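Local coordinates for adenylate cyclase-like protein (Chlamydia trachomatis, PDB 3GQS) that is of unknown function but carries a forkhead-associated (FHA) domain, a fold that often recognises phosphothreonine, within a larger, probably membrane-anchored protein resembling type III secretion components, at residues L40-I45 against L92-F97. Residues are numbered along the deposited sequence; the frame is centred on the assembly and turned at random.
Sequences LSDMSI and LGTTLF
Asp42 reaches across to the turn at 92-95 and meets two threonine hydroxyls with one carboxylate oxygen. Its CG lies anti to the backbone N (chi1 174°), which carries OD2 toward residues 92-97. Thr94 OG1 donates to Asp42 OD2 at 2.7 Å, coming from above the carboxylate plane, about 40° out of it. Thr95 OG1 gives a longer bond, 3.2 Å to Asp42 OD2, on the anti side and nearer the plane; these two side chains run past each other in opposite directions. A third donor comes from within the loop: Ser44 OG, 2.6 Å from Asp42 OD2 and also out of the plane. The same Ser44 OG accepts the backbone N-H of Thr94 (OG to N 3.0 Å, 146° at the hydrogen), so it bridges carboxylate and turn. Gly93 CA packs close against Ser44 OG, 3.2 Å away. On the buried side of the polar group, Ile45 CD1 lies 3.5 Å from Thr95 CB, the two side chains crossing at about a right angle, and Leu40 CD1 touches Thr95 CG2. The type I turn 42-45 is thus tied to the type II' hairpin turn 92-95 of the FHA beta sandwich, while Asn69 holds the Ser44 carbonyl. Three donors converging on Asp42 OD2 would probably stabilise the ionised carboxylate and, with a weak bond from Ser44 N to Asp42 OD1, restrict its rotation.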
loop_
_atom_site.group_PDB
_atom_site.type_symbol
_atom_site.label_atom_id
_atom_site.label_comp_id
_atom_site.label_asym_id
_atom_site.label_seq_id
_atom_site.Cartn_x
_atom_site.Cartn_y
_atom_site.Cartn_z
ATOM N N LEU A 40 -8.049 -2.122 5.931
ATOM C CA LEU A 40 -9.096 -1.429 5.137
ATOM C C LEU A 40 -10.332 -2.332 4.988
ATOM O O LEU A 40 -10.249 -3.452 4.474
ATOM C CB LEU A 40 -8.574 -1.073 3.741
ATOM C CG LEU A 40 -7.163 -0.459 3.656
ATOM C CD1 LEU A 40 -6.541 -0.619 2.248
ATOM C CD2 LEU A 40 -7.247 1.008 4.114
ATOM N N SER A 41 -11.472 -1.838 5.424
ATOM C CA SER A 41 -12.689 -2.681 5.550
ATOM C C SER A 41 -13.452 -3.011 4.236
ATOM O O SER A 41 -14.453 -3.671 4.274
ATOM C CB SER A 41 -13.649 -2.064 6.572
ATOM O OG SER A 41 -13.969 -0.727 6.222
ATOM N N ASP A 42 -12.931 -2.603 3.096
ATOM C CA ASP A 42 -13.574 -2.805 1.794
ATOM C C ASP A 42 -13.537 -4.267 1.326
ATOM O O ASP A 42 -12.484 -4.888 1.219
ATOM C CB ASP A 42 -12.904 -1.863 0.792
ATOM C CG ASP A 42 -13.375 -2.053 -0.637
ATOM O OD1 ASP A 42 -14.506 -2.557 -0.886
ATOM O OD2 ASP A 42 -12.567 -1.676 -1.524
ATOM N N MET A 43 -14.721 -4.784 1.032
ATOM C CA MET A 43 -14.947 -6.154 0.541
ATOM C C MET A 43 -14.034 -6.602 -0.613
ATOM O O MET A 43 -13.809 -7.790 -0.784
ATOM C CB MET A 43 -16.410 -6.303 0.085
ATOM C CG MET A 43 -17.447 -6.425 1.207
ATOM S SD MET A 43 -17.583 -8.067 1.996
ATOM C CE MET A 43 -16.403 -7.878 3.371
ATOM N N SER A 44 -13.532 -5.658 -1.404
ATOM C CA SER A 44 -12.734 -5.956 -2.617
ATOM C C SER A 44 -11.218 -6.016 -2.324
ATOM O O SER A 44 -10.385 -6.138 -3.235
ATOM C CB SER A 44 -13.016 -4.913 -3.702
ATOM O OG SER A 44 -12.511 -3.650 -3.280
ATOM N N ILE A 45 -10.898 -5.877 -1.040
ATOM C CA ILE A 45 -9.525 -6.002 -0.525
ATOM C C ILE A 45 -9.310 -7.410 0.143
ATOM O O ILE A 45 -9.994 -7.841 1.085
ATOM C CB ILE A 45 -9.170 -4.807 0.416
ATOM C CG1 ILE A 45 -9.285 -3.470 -0.365
ATOM C CG2 ILE A 45 -7.730 -4.883 0.946
ATOM C CD1 ILE A 45 -9.171 -2.182 0.511
ATOM N N LEU A 92 -6.153 -0.790 -4.830
ATOM C CA LEU A 92 -6.428 -2.126 -4.263
ATOM C C LEU A 92 -7.934 -2.283 -4.188
ATOM O O LEU A 92 -8.553 -1.696 -3.334
ATOM C CB LEU A 92 -5.855 -2.275 -2.850
ATOM C CG LEU A 92 -4.353 -2.009 -2.656
ATOM C CD1 LEU A 92 -3.955 -2.406 -1.220
ATOM C CD2 LEU A 92 -3.570 -2.734 -3.726
ATOM N N GLY A 93 -8.502 -3.092 -5.062
ATOM C CA GLY A 93 -9.934 -3.219 -5.135
ATOM C C GLY A 93 -10.432 -1.852 -5.582
ATOM O O GLY A 93 -9.945 -1.298 -6.556
ATOM N N THR A 94 -11.371 -1.309 -4.831
ATOM C CA THR A 94 -11.947 0.000 -5.130
ATOM C C THR A 94 -11.288 1.073 -4.258
ATOM O O THR A 94 -11.636 2.244 -4.328
ATOM C CB THR A 94 -13.450 -0.005 -4.881
ATOM O OG1 THR A 94 -13.673 -0.257 -3.495
ATOM C CG2 THR A 94 -14.128 -1.085 -5.693
ATOM N N THR A 95 -10.308 0.662 -3.457
ATOM C CA THR A 95 -9.615 1.580 -2.584
ATOM C C THR A 95 -8.362 2.187 -3.279
ATOM O O THR A 95 -7.665 1.543 -4.027
ATOM C CB THR A 95 -9.294 0.907 -1.226
ATOM O OG1 THR A 95 -10.533 0.643 -0.542
ATOM C CG2 THR A 95 -8.407 1.788 -0.354
ATOM N N LEU A 96 -8.131 3.462 -3.034
ATOM C CA LEU A 96 -7.047 4.214 -3.654
ATOM C C LEU A 96 -6.149 4.709 -2.540
ATOM O O LEU A 96 -6.615 5.100 -1.498
ATOM C CB LEU A 96 -7.597 5.387 -4.478
ATOM C CG LEU A 96 -8.385 5.092 -5.765
ATOM C CD1 LEU A 96 -8.936 6.443 -6.425
ATOM C CD2 LEU A 96 -7.601 4.254 -6.790
ATOM N N PHE A 97 -4.854 4.634 -2.743
ATOM C CA PHE A 97 -3.908 5.255 -1.811
ATOM C C PHE A 97 -2.634 5.693 -2.459
ATOM O O PHE A 97 -2.329 5.353 -3.609
ATOM C CB PHE A 97 -3.628 4.359 -0.624
ATOM C CG PHE A 97 -2.726 3.190 -0.912
ATOM C CD1 PHE A 97 -1.333 3.347 -0.917
ATOM C CD2 PHE A 97 -3.258 1.937 -1.112
ATOM C CE1 PHE A 97 -0.476 2.270 -1.112
ATOM C CE2 PHE A 97 -2.406 0.852 -1.336
ATOM C CZ PHE A 97 -0.994 1.029 -1.326
#